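Local coordinates for polysaccharide biosynthesis protein CapD (Bacillus thuringiensis HD-771, PDB 6BWC) that probably acts on UDP-N-acetylglucosamine as an NADP-dependent short-chain dehydrogenase/reductase-type enzyme in the biosynthesis of CMP-pseudaminic acid, at residues N105-I113 and T142-A153; L275-E286 and A306-Y314. The protein carries 2 engineered substitutions. All blocks are in the same frame, centred on the assembly; numbering follows the deposited sequence.

Contact 1 (N105-I113 and T142-A153). With NAP (NADP nicotinamide-adenine-dinucleotide phosphate), chain N.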
loop_
_atom_site.group_PDB
_atom_site.type_symbol
_atom_site.label_atom_id
_atom_site.label_comp_id
_atom_site.label_asym_id
_atom_site.label_seq_id
_atom_site.Cartn_x
_atom_site.Cartn_y
_atom_site.Cartn_z
ATOM N N ASN C 105 -14.033 8.469 8.528
ATOM C CA ASN C 105 -14.586 8.226 9.866
ATOM C C ASN C 105 -14.013 6.995 10.626
ATOM O O ASN C 105 -13.857 7.068 11.856
ATOM C CB ASN C 105 -16.130 8.173 9.839
ATOM C CG ASN C 105 -16.783 9.523 9.483
ATOM O OD1 ASN C 105 -16.114 10.541 9.316
ATOM N ND2 ASN C 105 -18.117 9.523 9.371
ATOM N N ILE C 106 -13.705 5.886 9.924
ATOM C CA ILE C 106 -13.128 4.674 10.574
ATOM C C ILE C 106 -11.605 4.617 10.418
ATOM O O ILE C 106 -10.878 4.745 11.428
ATOM C CB ILE C 106 -13.763 3.352 10.058
ATOM C CG1 ILE C 106 -15.277 3.358 10.290
ATOM C CG2 ILE C 106 -13.138 2.131 10.744
ATOM C CD1 ILE C 106 -16.022 2.270 9.556
ATOM N N PHE C 107 -11.132 4.451 9.172
ATOM C CA PHE C 107 -9.701 4.237 8.882
ATOM C C PHE C 107 -8.865 5.381 9.421
ATOM O O PHE C 107 -7.783 5.154 9.968
ATOM C CB PHE C 107 -9.423 3.993 7.371
ATOM C CG PHE C 107 -7.931 3.843 7.005
ATOM C CD1 PHE C 107 -7.114 2.883 7.636
ATOM C CD2 PHE C 107 -7.336 4.668 6.025
ATOM C CE1 PHE C 107 -5.760 2.743 7.312
ATOM C CE2 PHE C 107 -5.979 4.517 5.685
ATOM C CZ PHE C 107 -5.195 3.549 6.325
ATOM N N GLY C 108 -9.386 6.598 9.305
ATOM C CA GLY C 108 -8.738 7.789 9.884
ATOM C C GLY C 108 -8.701 7.835 11.410
ATOM O O GLY C 108 -7.700 8.305 11.996
ATOM N N THR C 109 -9.771 7.362 12.060
ATOM C CA THR C 109 -9.753 7.251 13.505
ATOM C C THR C 109 -8.655 6.251 13.902
ATOM O O THR C 109 -7.901 6.508 14.843
ATOM C CB THR C 109 -11.125 6.845 14.094
ATOM O OG1 THR C 109 -12.140 7.739 13.637
ATOM C CG2 THR C 109 -11.115 6.871 15.628
ATOM N N GLN C 110 -8.520 5.133 13.190
ATOM C CA GLN C 110 -7.415 4.212 13.525
ATOM C C GLN C 110 -6.059 4.817 13.368
ATOM O O GLN C 110 -5.207 4.607 14.215
ATOM C CB GLN C 110 -7.431 2.937 12.707
ATOM C CG GLN C 110 -8.297 1.905 13.369
ATOM C CD GLN C 110 -7.648 1.282 14.582
ATOM O OE1 GLN C 110 -6.698 0.504 14.438
ATOM N NE2 GLN C 110 -8.190 1.578 15.783
ATOM N N ASN C 111 -5.851 5.544 12.280
ATOM C CA ASN C 111 -4.594 6.244 12.103
ATOM C C ASN C 111 -4.298 7.149 13.316
ATOM O O ASN C 111 -3.192 7.089 13.837
ATOM C CB ASN C 111 -4.550 7.021 10.772
ATOM C CG ASN C 111 -4.436 6.109 9.557
ATOM O OD1 ASN C 111 -3.927 4.969 9.658
ATOM N ND2 ASN C 111 -4.917 6.604 8.385
ATOM N N VAL C 112 -5.280 7.925 13.789
ATOM C CA VAL C 112 -5.097 8.725 14.998
ATOM C C VAL C 112 -4.624 7.848 16.182
ATOM O O VAL C 112 -3.584 8.116 16.802
ATOM C CB VAL C 112 -6.390 9.503 15.349
ATOM C CG1 VAL C 112 -6.382 10.055 16.771
ATOM C CG2 VAL C 112 -6.580 10.638 14.367
ATOM N N ILE C 113 -5.382 6.794 16.462
ATOM C CA ILE C 113 -5.134 5.918 17.608
ATOM C C ILE C 113 -3.713 5.330 17.589
ATOM O O ILE C 113 -2.963 5.414 18.580
ATOM C CB ILE C 113 -6.215 4.801 17.666
ATOM C CG1 ILE C 113 -7.560 5.435 18.079
ATOM C CG2 ILE C 113 -5.829 3.690 18.652
ATOM C CD1 ILE C 113 -8.799 4.607 17.817
ATOM N N THR C 142 -20.561 4.473 11.033
ATOM C CA THR C 142 -19.126 4.781 11.228
ATOM C C THR C 142 -18.850 5.391 12.611
ATOM O O THR C 142 -17.777 5.180 13.178
ATOM C CB THR C 142 -18.536 5.737 10.158
ATOM O OG1 THR C 142 -19.217 6.997 10.171
ATOM C CG2 THR C 142 -18.666 5.164 8.798
ATOM N N LYS C 143 -19.774 6.159 13.157
ATOM C CA LYS C 143 -19.495 6.736 14.473
ATOM C C LYS C 143 -19.562 5.679 15.594
ATOM O O LYS C 143 -18.707 5.656 16.497
ATOM C CB LYS C 143 -20.382 7.949 14.757
ATOM C CG LYS C 143 -19.968 9.177 13.937
ATOM C CD LYS C 143 -18.578 9.694 14.299
ATOM C CE LYS C 143 -18.499 11.205 14.072
ATOM N NZ LYS C 143 -17.127 11.787 13.969
ATOM N N LEU C 144 -20.531 4.780 15.514
ATOM C CA LEU C 144 -20.518 3.622 16.386
ATOM C C LEU C 144 -19.186 2.885 16.294
ATOM O O LEU C 144 -18.560 2.586 17.328
ATOM C CB LEU C 144 -21.665 2.675 16.042
ATOM C CG LEU C 144 -21.936 1.499 16.976
ATOM C CD1 LEU C 144 -22.023 1.936 18.429
ATOM C CD2 LEU C 144 -23.245 0.860 16.570
ATOM N N THR C 145 -18.742 2.625 15.069
ATOM C CA THR C 145 -17.474 1.921 14.850
ATOM C C THR C 145 -16.279 2.708 15.392
ATOM O O THR C 145 -15.462 2.158 16.122
ATOM C CB THR C 145 -17.287 1.567 13.373
ATOM O OG1 THR C 145 -18.193 0.518 13.044
ATOM C CG2 THR C 145 -15.884 1.093 13.070
ATOM N N ALA C 146 -16.188 3.989 15.058
ATOM C CA ALA C 146 -15.167 4.875 15.647
ATOM C C ALA C 146 -15.187 4.833 17.176
ATOM O O ALA C 146 -14.208 4.412 17.775
ATOM C CB ALA C 146 -15.332 6.293 15.151
ATOM N N GLU C 147 -16.311 5.222 17.796
ATOM C CA GLU C 147 -16.555 4.981 19.233
ATOM C C GLU C 147 -15.981 3.664 19.747
ATOM O O GLU C 147 -15.342 3.615 20.819
ATOM C CB GLU C 147 -18.052 4.990 19.526
ATOM C CG GLU C 147 -18.624 6.399 19.674
ATOM C CD GLU C 147 -19.824 6.475 20.593
ATOM O OE1 GLU C 147 -19.800 5.822 21.654
ATOM O OE2 GLU C 147 -20.770 7.210 20.258
ATOM N N ARG C 148 -16.220 2.612 18.964
ATOM C CA ARG C 148 -15.706 1.275 19.267
ATOM C C ARG C 148 -14.196 1.117 19.175
ATOM O O ARG C 148 -13.597 0.486 20.058
ATOM C CB ARG C 148 -16.416 0.208 18.420
ATOM C CG ARG C 148 -17.414 -0.636 19.185
ATOM C CD ARG C 148 -18.267 0.153 20.162
ATOM N NE ARG C 148 -19.532 -0.536 20.396
ATOM C CZ ARG C 148 -20.624 0.027 20.905
ATOM N NH1 ARG C 148 -21.738 -0.688 21.039
ATOM N NH2 ARG C 148 -20.622 1.305 21.276
ATOM N N LEU C 149 -13.592 1.657 18.120
ATOM C CA LEU C 149 -12.123 1.743 18.029
ATOM C C LEU C 149 -11.501 2.443 19.247
ATOM O O LEU C 149 -10.481 2.031 19.776
ATOM C CB LEU C 149 -11.709 2.533 16.801
ATOM C CG LEU C 149 -11.391 1.862 15.489
ATOM C CD1 LEU C 149 -12.026 0.497 15.316
ATOM C CD2 LEU C 149 -11.838 2.813 14.389
ATOM N N ILE C 150 -12.127 3.519 19.677
ATOM C CA ILE C 150 -11.641 4.288 20.814
ATOM C C ILE C 150 -11.606 3.472 22.108
ATOM O O ILE C 150 -10.594 3.492 22.795
ATOM C CB ILE C 150 -12.460 5.600 20.968
ATOM C CG1 ILE C 150 -12.127 6.558 19.796
ATOM C CG2 ILE C 150 -12.221 6.267 22.329
ATOM C CD1 ILE C 150 -10.738 7.200 19.850
ATOM N N THR C 151 -12.687 2.761 22.420
ATOM C CA THR C 151 -12.736 1.930 23.631
ATOM C C THR C 151 -11.731 0.783 23.605
ATOM O O THR C 151 -11.081 0.506 24.619
ATOM C CB THR C 151 -14.117 1.285 23.844
ATOM O OG1 THR C 151 -15.159 2.176 23.427
ATOM C CG2 THR C 151 -14.308 0.934 25.300
ATOM N N SER C 152 -11.627 0.125 22.448
ATOM C CA SER C 152 -10.621 -0.927 22.216
ATOM C C SER C 152 -9.152 -0.493 22.400
ATOM O O SER C 152 -8.366 -1.176 23.051
ATOM C CB SER C 152 -10.771 -1.503 20.824
ATOM O OG SER C 152 -10.011 -2.689 20.737
ATOM N N ALA C 153 -8.792 0.637 21.805
ATOM C CA ALA C 153 -7.502 1.260 22.047
ATOM C C ALA C 153 -7.162 1.291 23.539
ATOM O O ALA C 153 -6.083 0.849 23.933
ATOM C CB ALA C 153 -7.487 2.662 21.480
HETATM P PA NAP N . -16.856 20.700 10.119
HETATM O O1A NAP N . -17.135 22.170 10.257
HETATM O O2A NAP N . -17.172 20.086 8.799
HETATM O O5B NAP N . -15.341 20.392 10.503
HETATM C C5B NAP N . -14.659 19.301 9.878
HETATM C C4B NAP N . -13.154 19.490 10.034
HETATM O O4B NAP N . -12.407 18.350 9.614
HETATM C C3B NAP N . -12.680 20.612 9.149
HETATM O O3B NAP N . -11.584 21.188 9.853
HETATM C C2B NAP N . -12.268 19.901 7.886
HETATM O O2B NAP N . -11.420 20.756 7.147
HETATM C C1B NAP N . -11.616 18.640 8.454
HETATM N N9A NAP N . -11.538 17.384 7.634
HETATM C C8A NAP N . -12.495 16.739 6.905
HETATM N N7A NAP N . -12.017 15.586 6.325
HETATM C C5A NAP N . -10.728 15.480 6.694
HETATM C C6A NAP N . -9.599 14.545 6.463
HETATM N N6A NAP N . -9.731 13.446 5.706
HETATM N N1A NAP N . -8.415 14.808 7.039
HETATM C C2A NAP N . -8.213 15.894 7.807
HETATM N N3A NAP N . -9.179 16.792 8.058
HETATM C C4A NAP N . -10.428 16.651 7.549
HETATM O O3 NAP N . -17.577 19.828 11.270
HETATM P PN NAP N . -17.980 20.292 12.770
HETATM O O1N NAP N . -16.922 21.193 13.390
HETATM O O2N NAP N . -19.422 20.697 12.770
HETATM O O5D NAP N . -18.007 18.894 13.527
HETATM C C5D NAP N . -16.814 18.400 14.084
HETATM C C4D NAP N . -17.040 16.996 14.638
HETATM O O4D NAP N . -18.233 17.025 15.434
HETATM C C3D NAP N . -17.205 15.840 13.636
HETATM O O3D NAP N . -16.376 14.754 14.058
HETATM C C2D NAP N . -18.662 15.448 13.712
HETATM O O2D NAP N . -18.868 14.044 13.522
HETATM C C1D NAP N . -19.033 15.876 15.132
HETATM N N1N NAP N . -20.451 16.201 15.331
HETATM C C2N NAP N . -20.917 17.354 14.823
HETATM C C3N NAP N . -22.231 17.765 14.951
HETATM C C7N NAP N . -22.750 19.029 14.357
HETATM O O7N NAP N . -23.968 19.217 14.370
HETATM N N7N NAP N . -21.937 19.928 13.797
HETATM C C4N NAP N . -23.173 16.917 15.725
HETATM C C5N NAP N . -22.563 15.680 16.227
HETATM C C6N NAP N . -21.227 15.377 16.035
HETATM P P2B NAP N . -11.115 20.499 5.585
HETATM O O1X NAP N . -10.456 21.823 5.247
HETATM O O2X NAP N . -10.112 19.366 5.536
HETATM O O3X NAP N . -12.470 20.197 4.900
#
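N105 and T142 begin the packing of two Rossmann-fold helices, 98-118 and 138-156, the second of which carries the YxxxK signature of short-chain dehydrogenases, Y139 and K143. The axes of the two segments come within 9.0 Å and cross at -17°, a nearly parallel pairing. At the cofactor end, N105 ND2 donates to T142 OG1 over 2.9 Å, nearly straight at 163° and in the plane of the amide. T142 sets OG1 between its backbone N and carbonyl carbon (chi1 61°), from where the hydroxyl also bonds to Y139 O one turn back; N105 ND2 has a further acceptor in M88 O. K143 bends at its second torsion and sends NZ to the nicotinamide ribose, 3.1 Å from NAP O3D, with a weak bond to O2D; T127 O also accepts from NZ.

Farther along, the interface turns apolar. I106 CG1 lies 3.6 Å from T145 CG2, while its CG2 branch meets L149 CD2 at 3.9 Å. L149 is a knob in the hole formed by I106, T109, Q110 and I113; the side chain of Q110 crosses it at about a right angle, CG at 3.8 Å from L149 CG. I113 CD1 reaches L149 CB at 3.7 Å and I150 CD1 at 3.8 Å. A146 CB faces both N105 O and T109 OG1, two atoms already joined by a hydrogen bond.

Beneath the pair lies the parallel part of the central sheet: A146 and I150 rest on F126 of strand 123-129, I113 and A153 on F164 of strand 163-169. The second subunit supplies V102 against I106, F99 against Q110 and N138 to T145 OG1, consistent with the helical dimer interface common in this superfamily.

Contact 2 (L275-E286 and A306-Y314)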
loop_
_atom_site.group_PDB
_atom_site.type_symbol
_atom_site.label_atom_id
_atom_site.label_comp_id
_atom_site.label_asym_id
_atom_site.label_seq_id
_atom_site.Cartn_x
_atom_site.Cartn_y
_atom_site.Cartn_z
ATOM N N LEU C 275 -29.370 9.868 23.204
ATOM C CA LEU C 275 -28.118 10.184 23.910
ATOM C C LEU C 275 -27.345 8.918 24.281
ATOM O O LEU C 275 -26.119 8.981 24.485
ATOM C CB LEU C 275 -28.406 10.958 25.204
ATOM C CG LEU C 275 -29.310 12.199 25.163
ATOM C CD1 LEU C 275 -29.642 12.635 26.582
ATOM C CD2 LEU C 275 -28.667 13.325 24.353
ATOM N N MET C 276 -28.088 7.809 24.429
ATOM C CA MET C 276 -27.550 6.472 24.761
ATOM C C MET C 276 -28.597 5.367 24.562
ATOM O O MET C 276 -29.795 5.594 24.669
ATOM C CB MET C 276 -27.007 6.408 26.199
ATOM C CG MET C 276 -27.966 6.846 27.289
ATOM S SD MET C 276 -27.092 7.081 28.853
ATOM C CE MET C 276 -27.974 8.456 29.540
ATOM N N THR C 277 -28.134 4.163 24.273
ATOM C CA THR C 277 -29.009 3.006 24.291
ATOM C C THR C 277 -29.576 2.823 25.702
ATOM O O THR C 277 -29.039 3.337 26.696
ATOM C CB THR C 277 -28.249 1.729 23.883
ATOM O OG1 THR C 277 -27.049 1.620 24.659
ATOM C CG2 THR C 277 -27.891 1.771 22.397
ATOM N N HIS C 278 -30.686 2.095 25.779
ATOM C CA HIS C 278 -31.253 1.720 27.065
ATOM C C HIS C 278 -30.214 0.983 27.916
ATOM O O HIS C 278 -29.999 1.362 29.077
ATOM C CB HIS C 278 -32.476 0.841 26.885
ATOM C CG HIS C 278 -33.136 0.501 28.181
ATOM N ND1 HIS C 278 -32.734 -0.556 28.969
ATOM C CD2 HIS C 278 -34.130 1.117 28.856
ATOM C CE1 HIS C 278 -33.470 -0.590 30.063
ATOM N NE2 HIS C 278 -34.321 0.416 30.020
ATOM N N ASP C 279 -29.591 -0.053 27.315
ATOM C CA ASP C 279 -28.434 -0.822 27.882
ATOM C C ASP C 279 -27.374 0.068 28.564
ATOM O O ASP C 279 -26.971 -0.197 29.694
ATOM C CB ASP C 279 -27.789 -1.679 26.766
ATOM C CG ASP C 279 -26.614 -2.557 27.249
ATOM O OD1 ASP C 279 -25.571 -2.494 26.557
ATOM O OD2 ASP C 279 -26.731 -3.314 28.254
ATOM N N GLU C 280 -26.964 1.137 27.884
ATOM C CA GLU C 280 -25.969 2.082 28.427
ATOM C C GLU C 280 -26.491 2.886 29.615
ATOM O O GLU C 280 -25.712 3.259 30.513
ATOM C CB GLU C 280 -25.498 3.039 27.338
ATOM C CG GLU C 280 -24.446 2.469 26.407
ATOM C CD GLU C 280 -24.024 3.478 25.364
ATOM O OE1 GLU C 280 -24.916 4.129 24.781
ATOM O OE2 GLU C 280 -22.803 3.629 25.148
ATOM N N SER C 281 -27.799 3.157 29.614
ATOM C CA SER C 281 -28.429 3.902 30.702
ATOM C C SER C 281 -28.430 3.138 32.028
ATOM O O SER C 281 -28.714 3.741 33.058
ATOM C CB SER C 281 -29.856 4.335 30.333
ATOM O OG SER C 281 -30.799 3.284 30.498
ATOM N N LEU C 282 -28.128 1.834 32.008
ATOM C CA LEU C 282 -27.996 1.011 33.236
ATOM C C LEU C 282 -26.602 1.024 33.897
ATOM O O LEU C 282 -26.483 0.615 35.050
ATOM C CB LEU C 282 -28.401 -0.437 32.939
ATOM C CG LEU C 282 -29.840 -0.619 32.404
ATOM C CD1 LEU C 282 -29.983 -1.889 31.578
ATOM C CD2 LEU C 282 -30.862 -0.596 33.536
ATOM N N GLN C 283 -25.565 1.463 33.172
ATOM C CA GLN C 283 -24.198 1.666 33.736
ATOM C C GLN C 283 -23.767 3.123 33.814
ATOM O O GLN C 283 -22.717 3.400 34.412
ATOM C CB GLN C 283 -23.076 0.887 32.999
ATOM C CG GLN C 283 -23.424 0.196 31.692
ATOM C CD GLN C 283 -24.116 -1.134 31.927
ATOM O OE1 GLN C 283 -23.684 -1.920 32.765
ATOM N NE2 GLN C 283 -25.182 -1.396 31.195
ATOM N N ALA C 284 -24.551 4.031 33.227
ATOM C CA ALA C 284 -24.161 5.439 33.090
ATOM C C ALA C 284 -24.258 6.277 34.390
ATOM O O ALA C 284 -25.149 6.079 35.204
ATOM C CB ALA C 284 -24.991 6.078 31.984
ATOM N N PHE C 285 -23.341 7.223 34.572
ATOM C CA PHE C 285 -23.365 8.138 35.720
ATOM C C PHE C 285 -23.994 9.490 35.367
ATOM O O PHE C 285 -23.839 9.959 34.252
ATOM C CB PHE C 285 -21.947 8.294 36.275
ATOM C CG PHE C 285 -21.391 7.007 36.820
ATOM C CD1 PHE C 285 -21.624 6.624 38.150
ATOM C CD2 PHE C 285 -20.687 6.129 35.999
ATOM C CE1 PHE C 285 -21.142 5.410 38.651
ATOM C CE2 PHE C 285 -20.202 4.911 36.492
ATOM C CZ PHE C 285 -20.430 4.554 37.818
ATOM N N GLU C 286 -24.737 10.090 36.299
ATOM C CA GLU C 286 -25.271 11.447 36.135
ATOM C C GLU C 286 -24.464 12.429 36.946
ATOM O O GLU C 286 -24.152 12.177 38.106
ATOM C CB GLU C 286 -26.707 11.557 36.614
ATOM C CG GLU C 286 -27.715 11.254 35.547
ATOM C CD GLU C 286 -29.124 11.634 35.930
ATOM O OE1 GLU C 286 -30.069 10.821 35.726
ATOM O OE2 GLU C 286 -29.283 12.771 36.407
ATOM N N ALA C 306 -20.234 8.873 43.389
ATOM C CA ALA C 306 -20.474 8.804 41.942
ATOM C C ALA C 306 -21.913 8.333 41.615
ATOM O O ALA C 306 -22.248 7.153 41.797
ATOM C CB ALA C 306 -19.441 7.892 41.283
ATOM N N LYS C 307 -22.744 9.256 41.116
ATOM C CA LYS C 307 -24.205 9.048 41.007
ATOM C C LYS C 307 -24.641 8.173 39.804
ATOM O O LYS C 307 -24.296 8.469 38.671
ATOM C CB LYS C 307 -24.938 10.407 40.959
ATOM C CG LYS C 307 -26.420 10.309 41.329
ATOM C CD LYS C 307 -27.324 11.304 40.596
ATOM C CE LYS C 307 -28.764 10.786 40.540
ATOM N NZ LYS C 307 -29.743 11.719 39.910
ATOM N N ARG C 308 -25.407 7.112 40.064
ATOM C CA ARG C 308 -25.936 6.263 38.995
ATOM C C ARG C 308 -27.151 6.948 38.418
ATOM O O ARG C 308 -27.937 7.541 39.134
ATOM C CB ARG C 308 -26.318 4.869 39.483
ATOM C CG ARG C 308 -25.217 3.828 39.404
ATOM C CD ARG C 308 -25.436 2.753 40.464
ATOM N NE ARG C 308 -24.774 1.478 40.177
ATOM C CZ ARG C 308 -24.686 0.441 41.031
ATOM N NH1 ARG C 308 -25.204 0.499 42.264
ATOM N NH2 ARG C 308 -24.059 -0.676 40.657
ATOM N N ALA C 309 -27.288 6.847 37.105
ATOM C CA ALA C 309 -28.329 7.533 36.355
ATOM C C ALA C 309 -29.561 6.684 36.405
ATOM O O ALA C 309 -29.477 5.506 36.765
ATOM C CB ALA C 309 -27.889 7.719 34.910
ATOM N N LYS C 310 -30.697 7.261 36.021
ATOM C CA LYS C 310 -31.920 6.465 35.857
ATOM C C LYS C 310 -31.832 5.637 34.557
ATOM O O LYS C 310 -31.194 6.081 33.595
ATOM C CB LYS C 310 -33.175 7.354 35.877
ATOM C CG LYS C 310 -34.435 6.618 36.341
ATOM C CD LYS C 310 -34.438 6.327 37.848
ATOM C CE LYS C 310 -34.993 4.931 38.173
ATOM N NZ LYS C 310 -35.434 4.775 39.600
ATOM N N ALA C 311 -32.443 4.441 34.538
ATOM C CA ALA C 311 -32.582 3.638 33.299
ATOM C C ALA C 311 -33.557 4.318 32.342
ATOM O O ALA C 311 -34.043 5.409 32.614
ATOM C CB ALA C 311 -33.067 2.226 33.600
ATOM N N GLY C 312 -33.824 3.689 31.206
ATOM C CA GLY C 312 -34.889 4.151 30.310
ATOM C C GLY C 312 -34.386 4.822 29.057
ATOM O O GLY C 312 -33.199 5.086 28.917
ATOM N N PHE C 313 -35.315 5.145 28.170
ATOM C CA PHE C 313 -34.996 5.484 26.807
ATOM C C PHE C 313 -34.923 7.000 26.684
ATOM O O PHE C 313 -35.945 7.669 26.649
ATOM C CB PHE C 313 -36.027 4.858 25.857
ATOM C CG PHE C 313 -36.147 3.359 26.008
ATOM C CD1 PHE C 313 -35.425 2.502 25.194
ATOM C CD2 PHE C 313 -36.970 2.795 27.001
ATOM C CE1 PHE C 313 -35.535 1.117 25.350
ATOM C CE2 PHE C 313 -37.071 1.415 27.170
ATOM C CZ PHE C 313 -36.357 0.576 26.339
ATOM N N TYR C 314 -33.688 7.511 26.626
ATOM C CA TYR C 314 -33.374 8.946 26.457
ATOM C C TYR C 314 -33.431 9.362 24.985
ATOM O O TYR C 314 -32.393 9.475 24.328
ATOM C CB TYR C 314 -31.976 9.278 27.041
ATOM C CG TYR C 314 -31.899 9.179 28.553
ATOM C CD1 TYR C 314 -31.921 10.315 29.354
ATOM C CD2 TYR C 314 -31.818 7.942 29.186
ATOM C CE1 TYR C 314 -31.853 10.219 30.740
ATOM C CE2 TYR C 314 -31.756 7.831 30.569
ATOM C CZ TYR C 314 -31.772 8.970 31.341
ATOM O OH TYR C 314 -31.708 8.855 32.712
#
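E286 runs alongside K307 where the edge strand 285-286 meets the 306-314 loop. Its backbone N donates to K307 O (2.9 Å), and A309 N returns a bond to A284 O (3.0 Å); these flank the single bridge of F285 with R308. From there the E286 side chain can be traced outward. CB passes the aliphatic CD of K307, CG rests on A309 CB at 3.6 Å, and the extended chain carries the carboxylate onward, OE1 approaching K310 N and Y314 OH. OE2 forms a salt bridge with K230, its stronger partner, and a long one, 3.7 Å, with K307 NZ.

At the far end, L275 N bonds to Y314 O (3.2 Å), fixing the Y314 backbone while M276 covers its ring. M276 CE stands 3.9 Å from the ring centroid and only 12° off the normal, a CH-pi contact over the centre of one face; SD sits obliquely, in Met-aromatic range. The ring of F291 meets Y314 edge-to-face, and Y314 OH donates to K310 O. Nearer the surface, H278 lays CD2 over one face of F313, with centroids 4.4 Å apart and planes inclined by 35°.

Backbone bonds and ring packing therefore hold the loop to the sheet edge, whereas E286, with two lysines beside it, would probably be favoured in its charged form.

How the contacts relate
Contact 1 meets the cofactor at one end, through K143, and contact 2 lies at the sheet edge formed by strand 285-286; their centres are 23 Å apart, and their nearest atoms approach to about 5 Å without touching. R168 spans the gap: its NH2 pairs with E147 from contact 1 and with E280 from contact 2, and its NH1 bonds to L275 O. Both reach the same residue of the second subunit, T136, by a weak bond from R148 and by packing of T277. Whereas K143 binds NADP directly, the side chain of L275 stays about 10 Å from it. The side chains of N105 and L275 lie about 8 Å and 9 Å from bound UDP-N-acetylglucosamine.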